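Side-chain contacts in retinol dehydratase (Spodoptera frugiperda, PDB 1FMJ), which binds retinol and adenosine-3'-5'-diphosphate in a sulfotransferase-type fold and dehydrates retinol: residues Arg188-Ala191 against Val192-His196; Asp212-Glu215 against Met216-Gly220; Tyr322-Glu325 against Glu326-Lys329. One frame throughout, in Å; residues are numbered along the deposited sequence.

Interaction 1 (Arg188-Ala191 against Val192-His196). With A3P (adenosine-3'-5'-diphosphate), chain G.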
ATOM      1  N   ARG A 188      -5.373 -11.779   7.218  1.00 19.59           N
ATOM      2  CA  ARG A 188      -5.294 -13.013   6.450  1.00 19.92           C
ATOM      3  C   ARG A 188      -5.536 -12.808   4.957  1.00 19.50           C
ATOM      4  O   ARG A 188      -4.841 -13.405   4.134  1.00 20.39           O
ATOM      5  CB  ARG A 188      -6.243 -14.043   7.056  1.00 19.60           C
ATOM      6  CG  ARG A 188      -5.773 -14.471   8.443  1.00 20.18           C
ATOM      7  CD  ARG A 188      -6.864 -15.133   9.249  1.00 19.66           C
ATOM      8  NE  ARG A 188      -7.980 -14.230   9.468  1.00 20.70           N
ATOM      9  CZ  ARG A 188      -9.000 -14.492  10.273  1.00 20.85           C
ATOM     10  NH1 ARG A 188      -9.040 -15.637  10.937  1.00 19.11           N
ATOM     11  NH2 ARG A 188      -9.976 -13.605  10.413  1.00 21.95           N
ATOM     12  N   ASP A 189      -6.495 -11.954   4.611  1.00 19.83           N
ATOM     13  CA  ASP A 189      -6.786 -11.646   3.211  1.00 19.14           C
ATOM     14  C   ASP A 189      -5.706 -10.720   2.643  1.00 18.80           C
ATOM     15  O   ASP A 189      -5.425 -10.730   1.446  1.00 17.21           O
ATOM     16  CB  ASP A 189      -8.151 -10.963   3.077  1.00 18.52           C
ATOM     17  CG  ASP A 189      -9.297 -11.909   3.328  1.00 21.05           C
ATOM     18  OD1 ASP A 189      -9.170 -13.093   2.942  1.00 18.68           O
ATOM     19  OD2 ASP A 189     -10.331 -11.467   3.887  1.00 20.25           O
ATOM     20  N   VAL A 190      -5.137  -9.891   3.513  1.00 18.69           N
ATOM     21  CA  VAL A 190      -4.065  -8.984   3.132  1.00 17.43           C
ATOM     22  C   VAL A 190      -2.864  -9.842   2.728  1.00 18.44           C
ATOM     23  O   VAL A 190      -2.166  -9.547   1.752  1.00 17.32           O
ATOM     24  CB  VAL A 190      -3.652  -8.067   4.329  1.00 17.74           C
ATOM     25  CG1 VAL A 190      -2.377  -7.324   4.003  1.00 16.85           C
ATOM     26  CG2 VAL A 190      -4.763  -7.068   4.643  1.00 15.50           C
ATOM     27  N   ALA A 191      -2.626 -10.904   3.490  1.00 18.47           N
ATOM     28  CA  ALA A 191      -1.509 -11.804   3.220  1.00 18.48           C
ATOM     29  C   ALA A 191      -1.711 -12.461   1.856  1.00 17.34           C
ATOM     30  O   ALA A 191      -0.791 -12.509   1.044  1.00 17.13           O
ATOM     31  CB  ALA A 191      -1.410 -12.865   4.310  1.00 18.15           C
ATOM     32  N   VAL A 192      -2.920 -12.958   1.606  1.00 16.75           N
ATOM     33  CA  VAL A 192      -3.228 -13.588   0.318  1.00 15.60           C
ATOM     34  C   VAL A 192      -3.074 -12.565  -0.812  1.00 14.93           C
ATOM     35  O   VAL A 192      -2.461 -12.851  -1.836  1.00 14.41           O
ATOM     36  CB  VAL A 192      -4.667 -14.161   0.287  1.00 13.88           C
ATOM     37  CG1 VAL A 192      -5.028 -14.629  -1.139  1.00 15.74           C
ATOM     38  CG2 VAL A 192      -4.767 -15.333   1.225  1.00 16.47           C
ATOM     39  N   SER A 193      -3.610 -11.366  -0.625  1.00 16.82           N
ATOM     40  CA  SER A 193      -3.499 -10.360  -1.675  1.00 17.33           C
ATOM     41  C   SER A 193      -2.052  -9.909  -1.862  1.00 18.22           C
ATOM     42  O   SER A 193      -1.628  -9.609  -2.980  1.00 18.24           O
ATOM     43  CB  SER A 193      -4.383  -9.145  -1.380  1.00 18.14           C
ATOM     44  OG  SER A 193      -4.347  -8.233  -2.472  1.00 17.62           O
ATOM     45  N   SER A 194      -1.299  -9.853  -0.767  1.00 17.76           N
ATOM     46  CA  SER A 194       0.095  -9.445  -0.839  1.00 17.10           C
ATOM     47  C   SER A 194       0.902 -10.537  -1.538  1.00 17.17           C
ATOM     48  O   SER A 194       1.848 -10.253  -2.263  1.00 16.65           O
ATOM     49  CB  SER A 194       0.646  -9.183   0.565  1.00 17.65           C
ATOM     50  OG  SER A 194       0.039  -8.036   1.138  1.00 17.89           O
ATOM     51  N   PHE A 195       0.515 -11.790  -1.318  1.00 16.78           N
ATOM     52  CA  PHE A 195       1.193 -12.912  -1.950  1.00 16.34           C
ATOM     53  C   PHE A 195       1.093 -12.743  -3.467  1.00 16.50           C
ATOM     54  O   PHE A 195       2.107 -12.750  -4.159  1.00 17.27           O
ATOM     55  CB  PHE A 195       0.541 -14.232  -1.516  1.00 16.49           C
ATOM     56  CG  PHE A 195       0.939 -15.428  -2.357  1.00 16.18           C
ATOM     57  CD1 PHE A 195       2.234 -15.936  -2.317  1.00 14.65           C
ATOM     58  CD2 PHE A 195       0.001 -16.060  -3.169  1.00 16.01           C
ATOM     59  CE1 PHE A 195       2.588 -17.062  -3.073  1.00 17.63           C
ATOM     60  CE2 PHE A 195       0.344 -17.185  -3.927  1.00 15.94           C
ATOM     61  CZ  PHE A 195       1.640 -17.685  -3.875  1.00 14.84           C
ATOM     62  N   HIS A 196      -0.132 -12.577  -3.966  1.00 16.40           N
ATOM     63  CA  HIS A 196      -0.385 -12.416  -5.394  1.00 17.52           C
ATOM     64  C   HIS A 196       0.259 -11.192  -5.992  1.00 17.80           C
ATOM     65  O   HIS A 196       0.701 -11.212  -7.143  1.00 19.51           O
ATOM     66  CB  HIS A 196      -1.884 -12.362  -5.663  1.00 17.19           C
ATOM     67  CG  HIS A 196      -2.534 -13.704  -5.668  1.00 17.60           C
ATOM     68  ND1 HIS A 196      -2.373 -14.601  -6.703  1.00 17.66           N
ATOM     69  CD2 HIS A 196      -3.333 -14.313  -4.761  1.00 16.88           C
ATOM     70  CE1 HIS A 196      -3.046 -15.704  -6.431  1.00 19.33           C
ATOM     71  NE2 HIS A 196      -3.636 -15.555  -5.258  1.00 18.69           N
TER
HETATM   72  P1  A3P G 400      -7.678  -8.799  -3.556  1.00 19.06           P
HETATM   73  O1P A3P G 400      -6.291  -9.195  -3.858  1.00 16.83           O
HETATM   74  O2P A3P G 400      -8.552  -8.941  -4.740  1.00 17.81           O
HETATM   75  O3P A3P G 400      -8.212  -9.600  -2.444  1.00 18.66           O
HETATM   76  P2  A3P G 400      -4.649  -1.927  -2.490  1.00 21.28           P
HETATM   77  O4P A3P G 400      -5.276  -0.977  -3.423  1.00 20.76           O
HETATM   78  O5P A3P G 400      -4.439  -1.300  -1.168  1.00 21.66           O
HETATM   79  O6P A3P G 400      -3.361  -2.417  -3.059  1.00 21.62           O
HETATM   80  O5' A3P G 400      -5.614  -3.163  -2.295  1.00 19.11           O
HETATM   81  C5' A3P G 400      -5.991  -3.995  -3.380  1.00 18.13           C
HETATM   82  C4' A3P G 400      -7.136  -4.931  -2.982  1.00 18.27           C
HETATM   83  O4' A3P G 400      -8.388  -4.213  -3.177  1.00 18.03           O
HETATM   84  C3' A3P G 400      -7.229  -6.162  -3.885  1.00 19.24           C
HETATM   85  O3' A3P G 400      -7.693  -7.279  -3.092  1.00 17.53           O
HETATM   86  C2' A3P G 400      -8.159  -5.663  -4.971  1.00 19.22           C
HETATM   87  O2' A3P G 400      -8.698  -6.615  -5.883  1.00 20.35           O
HETATM   88  C1' A3P G 400      -9.188  -4.923  -4.129  1.00 19.09           C
HETATM   89  N9  A3P G 400      -9.995  -3.983  -4.917  1.00 18.07           N
HETATM   90  C8  A3P G 400      -9.591  -3.030  -5.838  1.00 18.71           C
HETATM   91  N7  A3P G 400     -10.559  -2.338  -6.376  1.00 19.54           N
HETATM   92  C5  A3P G 400     -11.699  -2.858  -5.778  1.00 19.40           C
HETATM   93  C6  A3P G 400     -13.101  -2.564  -5.903  1.00 20.30           C
HETATM   94  N6  A3P G 400     -13.581  -1.621  -6.721  1.00 19.88           N
HETATM   95  N1  A3P G 400     -14.001  -3.296  -5.131  1.00 19.18           N
HETATM   96  C2  A3P G 400     -13.550  -4.271  -4.277  1.00 20.75           C
HETATM   97  N3  A3P G 400     -12.248  -4.642  -4.073  1.00 17.53           N
HETATM   98  C4  A3P G 400     -11.370  -3.891  -4.860  1.00 18.88           C
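Ser-194 turns back on the carbonyl of Val-190, one helical turn earlier, and its CB lies 3.1 Å from Val-190 O. The torsion that sets OG beside its own backbone N (chi1 -68°) brings the hydroxyl to 2.7 Å from Val-190 O. This hydrogen bond arrives above the carbonyl plane, 40° out of it, while the amide of Ser-194 donates to the same oxygen from the opposite face, so two donors of one residue grip a single buried acceptor. OG also lies 3.8 Å from CG1 of Val-190, which gives the hydroxyl an apolar flank.

Helix 187-200, which carries this turn, follows strand 179-184 of the parallel sheet in the P-loop-type fold of sulfotransferases, and it runs beside the bound nucleotide. There Ser-193 takes a different first torsion: its OG stands anti to the backbone N (chi1 -175°) and donates to O1P of adenosine-3'-5'-diphosphate at 2.6 Å, with Arg-73 as a second partner. The amide of Ser-193 meanwhile bonds to Asp-189 O at 2.8 Å, and the carboxylate of Asp-189 accepts from the amides of Gly-317 and Trp-319. CG2 of Val-192 rests 3.5 Å from Arg-188 O.

Interaction 2 (Asp212-Glu215 against Met216-Gly220)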
ATOM      1  N   ASP A 212       4.876 -20.177   2.748  1.00 24.13           N
ATOM      2  CA  ASP A 212       6.184 -19.587   3.023  1.00 24.88           C
ATOM      3  C   ASP A 212       5.992 -18.076   3.110  1.00 24.27           C
ATOM      4  O   ASP A 212       6.665 -17.388   3.875  1.00 23.17           O
ATOM      5  CB  ASP A 212       7.189 -19.864   1.905  1.00 27.70           C
ATOM      6  CG  ASP A 212       7.498 -21.328   1.738  1.00 29.17           C
ATOM      7  OD1 ASP A 212       7.541 -22.046   2.755  1.00 30.44           O
ATOM      8  OD2 ASP A 212       7.715 -21.748   0.581  1.00 31.95           O
ATOM      9  N   PHE A 213       5.076 -17.562   2.303  1.00 23.45           N
ATOM     10  CA  PHE A 213       4.809 -16.134   2.304  1.00 22.83           C
ATOM     11  C   PHE A 213       4.153 -15.769   3.635  1.00 23.31           C
ATOM     12  O   PHE A 213       4.474 -14.740   4.232  1.00 23.40           O
ATOM     13  CB  PHE A 213       3.892 -15.752   1.140  1.00 20.94           C
ATOM     14  CG  PHE A 213       3.684 -14.269   1.003  1.00 21.70           C
ATOM     15  CD1 PHE A 213       4.645 -13.473   0.380  1.00 21.61           C
ATOM     16  CD2 PHE A 213       2.564 -13.656   1.550  1.00 20.60           C
ATOM     17  CE1 PHE A 213       4.488 -12.086   0.308  1.00 20.03           C
ATOM     18  CE2 PHE A 213       2.401 -12.266   1.482  1.00 21.68           C
ATOM     19  CZ  PHE A 213       3.366 -11.485   0.860  1.00 19.30           C
ATOM     20  N   TRP A 214       3.242 -16.626   4.098  1.00 23.46           N
ATOM     21  CA  TRP A 214       2.540 -16.404   5.362  1.00 23.04           C
ATOM     22  C   TRP A 214       3.471 -16.425   6.568  1.00 23.55           C
ATOM     23  O   TRP A 214       3.297 -15.642   7.502  1.00 23.99           O
ATOM     24  CB  TRP A 214       1.442 -17.447   5.552  1.00 22.32           C
ATOM     25  CG  TRP A 214       0.931 -17.527   6.970  1.00 21.98           C
ATOM     26  CD1 TRP A 214       1.162 -18.531   7.868  1.00 22.81           C
ATOM     27  CD2 TRP A 214       0.108 -16.569   7.643  1.00 21.20           C
ATOM     28  NE1 TRP A 214       0.530 -18.258   9.058  1.00 22.29           N
ATOM     29  CE2 TRP A 214      -0.125 -17.060   8.947  1.00 21.31           C
ATOM     30  CE3 TRP A 214      -0.457 -15.339   7.270  1.00 20.06           C
ATOM     31  CZ2 TRP A 214      -0.901 -16.367   9.883  1.00 21.06           C
ATOM     32  CZ3 TRP A 214      -1.226 -14.649   8.198  1.00 21.64           C
ATOM     33  CH2 TRP A 214      -1.441 -15.166   9.491  1.00 21.69           C
ATOM     34  N   GLU A 215       4.441 -17.331   6.562  1.00 24.37           N
ATOM     35  CA  GLU A 215       5.398 -17.414   7.662  1.00 25.45           C
ATOM     36  C   GLU A 215       6.115 -16.075   7.793  1.00 24.71           C
ATOM     37  O   GLU A 215       6.260 -15.525   8.882  1.00 24.30           O
ATOM     38  CB  GLU A 215       6.444 -18.497   7.395  1.00 26.28           C
ATOM     39  CG  GLU A 215       5.924 -19.929   7.404  1.00 29.55           C
ATOM     40  CD  GLU A 215       5.319 -20.327   8.741  1.00 31.72           C
ATOM     41  OE1 GLU A 215       5.775 -19.793   9.780  1.00 30.96           O
ATOM     42  OE2 GLU A 215       4.399 -21.182   8.747  1.00 32.08           O
ATOM     43  N   MET A 216       6.565 -15.567   6.652  1.00 24.44           N
ATOM     44  CA  MET A 216       7.290 -14.310   6.575  1.00 22.21           C
ATOM     45  C   MET A 216       6.411 -13.147   6.994  1.00 21.27           C
ATOM     46  O   MET A 216       6.784 -12.350   7.861  1.00 19.84           O
ATOM     47  CB  MET A 216       7.798 -14.120   5.139  1.00 24.19           C
ATOM     48  CG  MET A 216       8.425 -12.768   4.820  1.00 27.00           C
ATOM     49  SD  MET A 216       9.275 -12.791   3.197  1.00 33.34           S
ATOM     50  CE  MET A 216       8.020 -13.585   2.137  1.00 32.06           C
ATOM     51  N   PHE A 217       5.228 -13.067   6.392  1.00 19.26           N
ATOM     52  CA  PHE A 217       4.294 -11.990   6.683  1.00 19.30           C
ATOM     53  C   PHE A 217       3.828 -11.871   8.133  1.00 18.79           C
ATOM     54  O   PHE A 217       3.781 -10.764   8.665  1.00 18.49           O
ATOM     55  CB  PHE A 217       3.064 -12.103   5.791  1.00 19.42           C
ATOM     56  CG  PHE A 217       2.029 -11.057   6.062  1.00 19.18           C
ATOM     57  CD1 PHE A 217       2.156  -9.778   5.528  1.00 19.98           C
ATOM     58  CD2 PHE A 217       0.923 -11.345   6.845  1.00 20.31           C
ATOM     59  CE1 PHE A 217       1.190  -8.805   5.769  1.00 19.10           C
ATOM     60  CE2 PHE A 217      -0.051 -10.373   7.091  1.00 20.26           C
ATOM     61  CZ  PHE A 217       0.087  -9.104   6.551  1.00 18.17           C
ATOM     62  N   HIS A 218       3.467 -12.981   8.779  1.00 19.85           N
ATOM     63  CA  HIS A 218       2.999 -12.871  10.165  1.00 21.46           C
ATOM     64  C   HIS A 218       4.129 -12.754  11.177  1.00 21.91           C
ATOM     65  O   HIS A 218       3.889 -12.432  12.335  1.00 23.23           O
ATOM     66  CB  HIS A 218       2.054 -14.025  10.552  1.00 20.91           C
ATOM     67  CG  HIS A 218       2.736 -15.306  10.927  1.00 22.09           C
ATOM     68  ND1 HIS A 218       3.465 -16.059  10.029  1.00 22.69           N
ATOM     69  CD2 HIS A 218       2.707 -16.023  12.077  1.00 22.89           C
ATOM     70  CE1 HIS A 218       3.849 -17.185  10.606  1.00 21.93           C
ATOM     71  NE2 HIS A 218       3.402 -17.188  11.848  1.00 23.23           N
ATOM     72  N   ARG A 219       5.359 -12.996  10.737  1.00 22.57           N
ATOM     73  CA  ARG A 219       6.508 -12.886  11.623  1.00 23.83           C
ATOM     74  C   ARG A 219       7.134 -11.502  11.497  1.00 23.37           C
ATOM     75  O   ARG A 219       8.195 -11.233  12.066  1.00 23.64           O
ATOM     76  CB  ARG A 219       7.556 -13.955  11.304  1.00 24.36           C
ATOM     77  CG  ARG A 219       7.265 -15.319  11.914  1.00 27.55           C
ATOM     78  CD  ARG A 219       8.537 -16.149  11.970  1.00 29.99           C
ATOM     79  NE  ARG A 219       9.619 -15.418  12.635  1.00 32.56           N
ATOM     80  CZ  ARG A 219      10.869 -15.862  12.759  1.00 33.28           C
ATOM     81  NH1 ARG A 219      11.208 -17.048  12.269  1.00 32.95           N
ATOM     82  NH2 ARG A 219      11.789 -15.108  13.356  1.00 33.10           N
ATOM     83  N   GLY A 220       6.460 -10.625  10.761  1.00 22.70           N
ATOM     84  CA  GLY A 220       6.962  -9.277  10.565  1.00 22.82           C
ATOM     85  C   GLY A 220       8.209  -9.242   9.701  1.00 22.71           C
ATOM     86  O   GLY A 220       9.087  -8.388   9.891  1.00 22.42           O
TER
HETATM   87  O   HOH W   1       5.713 -19.256  12.721  1.00 41.03           O
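Trp-214 and His-218, one turn apart near the C-terminal end of helix 210-218, form an aromatic i to i+4 pair in the sulfotransferase domain. The imidazole lies in an offset stack on the five-membered ring of the indole, centroids 4.2 Å apart and planes only 3° from parallel. Beside it, CB of His-218 makes a CH-pi contact over the six-membered ring, 3.8 Å from its centroid.

Hydrogen bonds fix the imidazole. With CG placed between its backbone N and carbonyl carbon (chi1 81°), ND1 swings back to donate to Trp-214 O at 2.6 Å, and the amide of His-218 reaches that oxygen from the other face of the carbonyl. An alanine in place of Trp-214 would probably leave the imidazole without its stacking partner and Gln-330 without the indole N-H it accepts from.

Apolar contacts complete the set: CE of Met-216 meets CD1 of Phe-213 at 3.8 Å, and CZ3 of Trp-214 approaches the edge of the Phe-217 ring. Phe-213 and Phe-217 also touch helix 187-200, the first at Ser-194, the second at Val-190 and Ala-191.

In the polar group, the Glu-215 carboxylate and the imidazole are turned 74° apart, and a water donates to Glu-215 OE1 at 3.0 Å while weakly accepting from His-218 NE2.

Interaction 3 (Tyr322-Glu325 against Glu326-Lys329)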
ATOM      1  N   TYR A 322      -6.931 -20.513   1.295  1.00 25.24           N
ATOM      2  CA  TYR A 322      -5.470 -20.546   1.293  1.00 23.81           C
ATOM      3  C   TYR A 322      -4.805 -21.038   2.574  1.00 23.80           C
ATOM      4  O   TYR A 322      -3.627 -21.381   2.566  1.00 24.18           O
ATOM      5  CB  TYR A 322      -4.911 -19.156   0.983  1.00 22.64           C
ATOM      6  CG  TYR A 322      -5.163 -18.654  -0.413  1.00 21.05           C
ATOM      7  CD1 TYR A 322      -6.413 -18.179  -0.791  1.00 19.65           C
ATOM      8  CD2 TYR A 322      -4.133 -18.624  -1.353  1.00 20.17           C
ATOM      9  CE1 TYR A 322      -6.634 -17.678  -2.071  1.00 20.44           C
ATOM     10  CE2 TYR A 322      -4.341 -18.134  -2.632  1.00 18.85           C
ATOM     11  CZ  TYR A 322      -5.591 -17.658  -2.990  1.00 19.95           C
ATOM     12  OH  TYR A 322      -5.793 -17.157  -4.259  1.00 18.23           O
ATOM     13  N   PHE A 323      -5.545 -21.047   3.676  1.00 24.29           N
ATOM     14  CA  PHE A 323      -5.003 -21.493   4.957  1.00 24.52           C
ATOM     15  C   PHE A 323      -5.500 -22.886   5.325  1.00 25.60           C
ATOM     16  O   PHE A 323      -6.710 -23.142   5.325  1.00 26.00           O
ATOM     17  CB  PHE A 323      -5.418 -20.534   6.072  1.00 24.45           C
ATOM     18  CG  PHE A 323      -4.810 -19.170   5.971  1.00 24.62           C
ATOM     19  CD1 PHE A 323      -5.029 -18.374   4.854  1.00 23.56           C
ATOM     20  CD2 PHE A 323      -4.040 -18.666   7.015  1.00 23.57           C
ATOM     21  CE1 PHE A 323      -4.493 -17.089   4.776  1.00 23.93           C
ATOM     22  CE2 PHE A 323      -3.498 -17.388   6.949  1.00 24.11           C
ATOM     23  CZ  PHE A 323      -3.726 -16.595   5.825  1.00 23.89           C
ATOM     24  N   ASP A 324      -4.581 -23.788   5.647  1.00 26.17           N
ATOM     25  CA  ASP A 324      -4.990 -25.123   6.043  1.00 27.99           C
ATOM     26  C   ASP A 324      -5.342 -25.079   7.522  1.00 28.94           C
ATOM     27  O   ASP A 324      -5.294 -24.011   8.139  1.00 28.50           O
ATOM     28  CB  ASP A 324      -3.882 -26.150   5.764  1.00 29.20           C
ATOM     29  CG  ASP A 324      -2.571 -25.816   6.446  1.00 29.59           C
ATOM     30  OD1 ASP A 324      -1.548 -26.373   6.010  1.00 31.40           O
ATOM     31  OD2 ASP A 324      -2.553 -25.025   7.408  1.00 29.58           O
ATOM     32  N   GLU A 325      -5.711 -26.221   8.092  1.00 29.97           N
ATOM     33  CA  GLU A 325      -6.075 -26.255   9.498  1.00 31.45           C
ATOM     34  C   GLU A 325      -5.011 -25.600  10.384  1.00 31.84           C
ATOM     35  O   GLU A 325      -5.319 -24.697  11.166  1.00 32.21           O
ATOM     36  CB  GLU A 325      -6.350 -27.700   9.950  1.00 33.50           C
ATOM     37  CG  GLU A 325      -5.931 -28.820   8.980  1.00 36.85           C
ATOM     38  CD  GLU A 325      -6.659 -28.800   7.623  1.00 38.14           C
ATOM     39  OE1 GLU A 325      -7.913 -28.711   7.575  1.00 39.78           O
ATOM     40  OE2 GLU A 325      -5.965 -28.896   6.596  1.00 36.66           O
ATOM     41  N   GLU A 326      -3.762 -26.040  10.249  1.00 31.57           N
ATOM     42  CA  GLU A 326      -2.657 -25.496  11.035  1.00 32.63           C
ATOM     43  C   GLU A 326      -2.496 -23.988  10.874  1.00 32.08           C
ATOM     44  O   GLU A 326      -2.450 -23.252  11.858  1.00 32.45           O
ATOM     45  CB  GLU A 326      -1.343 -26.170  10.644  1.00 34.51           C
ATOM     46  CG  GLU A 326      -0.119 -25.476  11.224  1.00 37.95           C
ATOM     47  CD  GLU A 326       1.175 -25.898  10.547  1.00 41.39           C
ATOM     48  OE1 GLU A 326       1.554 -27.088  10.673  1.00 42.41           O
ATOM     49  OE2 GLU A 326       1.808 -25.038   9.886  1.00 41.57           O
ATOM     50  N   MET A 327      -2.387 -23.532   9.630  1.00 30.79           N
ATOM     51  CA  MET A 327      -2.233 -22.111   9.345  1.00 29.96           C
ATOM     52  C   MET A 327      -3.373 -21.314   9.960  1.00 29.11           C
ATOM     53  O   MET A 327      -3.155 -20.250  10.541  1.00 29.01           O
ATOM     54  CB  MET A 327      -2.201 -21.875   7.833  1.00 28.91           C
ATOM     55  CG  MET A 327      -0.907 -22.290   7.181  1.00 29.35           C
ATOM     56  SD  MET A 327      -1.052 -22.443   5.388  1.00 28.60           S
ATOM     57  CE  MET A 327      -0.969 -20.747   4.858  1.00 25.95           C
ATOM     58  N   THR A 328      -4.588 -21.830   9.823  1.00 28.84           N
ATOM     59  CA  THR A 328      -5.761 -21.169  10.373  1.00 28.68           C
ATOM     60  C   THR A 328      -5.585 -20.968  11.875  1.00 29.04           C
ATOM     61  O   THR A 328      -5.787 -19.870  12.387  1.00 28.60           O
ATOM     62  CB  THR A 328      -7.038 -21.993  10.095  1.00 29.24           C
ATOM     63  OG1 THR A 328      -7.280 -22.035   8.679  1.00 28.36           O
ATOM     64  CG2 THR A 328      -8.242 -21.372  10.793  1.00 27.54           C
ATOM     65  N   LYS A 329      -5.195 -22.030  12.574  1.00 29.46           N
ATOM     66  CA  LYS A 329      -4.976 -21.959  14.015  1.00 30.64           C
ATOM     67  C   LYS A 329      -3.853 -20.979  14.328  1.00 29.43           C
ATOM     68  O   LYS A 329      -3.965 -20.145  15.229  1.00 29.59           O
ATOM     69  CB  LYS A 329      -4.611 -23.341  14.573  1.00 32.36           C
ATOM     70  CG  LYS A 329      -5.720 -24.379  14.461  1.00 35.53           C
ATOM     71  CD  LYS A 329      -6.924 -24.008  15.305  1.00 36.57           C
ATOM     72  CE  LYS A 329      -7.979 -25.105  15.262  1.00 37.65           C
ATOM     73  NZ  LYS A 329      -9.112 -24.821  16.192  1.00 38.91           N
TER
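The backbone runs extended through Phe-323 and Asp-324, then turns into helix 325-338, where Lys-329 N bonds to Glu-325 O at 3.0 Å and Thr-328 N to Asp-324 O. This is a helix N-cap, with Asp-324 as the capping residue. Its CG sits between the backbone N and the carbonyl carbon (chi1 57°), which turns the carboxylate onto the first turn: OD2 accepts from the amide of Met-327 at 2.7 Å, in a nearly straight bond (N-H...O angle 169°) that meets OD2 almost along its C-O bond. An amide at the helix start, which has no preceding turn to bond to, is thereby satisfied, and the helix dipole would be expected to favour the negative charge on the aspartate.

Thr-328 adds a second grip on the same residue. Its OG1 donates to Asp-324 O at 2.9 Å, standing 48° above the carbonyl plane, whereas its amide approaches nearly end-on to that C=O. The carbonyl thus has two donors, and the hydroxyl also lies 3.5 Å from CB of Phe-323.

On the inner side, Met-327 crosses both Asp-324 and Phe-323 at about a right angle. Its CB is 3.8 Å from CD2 of the phenylalanine, and the bend of its chain at the sulfur brings CE over one face of that ring, toward the rim. The ring itself packs edge-to-face with Trp-214 and Trp-319, while Lys-211 forms a salt bridge with Glu-326. The methyl of Met-327 ends 3.6 Å from the carbonyl oxygen of Tyr-322.

From the N terminus, interaction 1 comes first, on helix 187-200; interaction 2 follows on the next helix, 210-218, and interaction 3 lies much later, where a loop enters helix 325-338. Each is local, between neighbouring residues along a helix or at its start, and closes no long loop, so the three stand in series and none nests in or crosses another. In space they converge. Between interactions 1 and 2, CE2 of Phe-213 packs 3.2 Å from Ala-191 O. Interaction 3 reaches interaction 1 through the probable hydrogen bond of Tyr-322 OH with His-196 NE2, and interaction 2 through Phe-323 against Trp-214. The nucleotide-binding helix is thus joined to helices 210-218 and 325-338, whose contacts lie farther from the chain's centre.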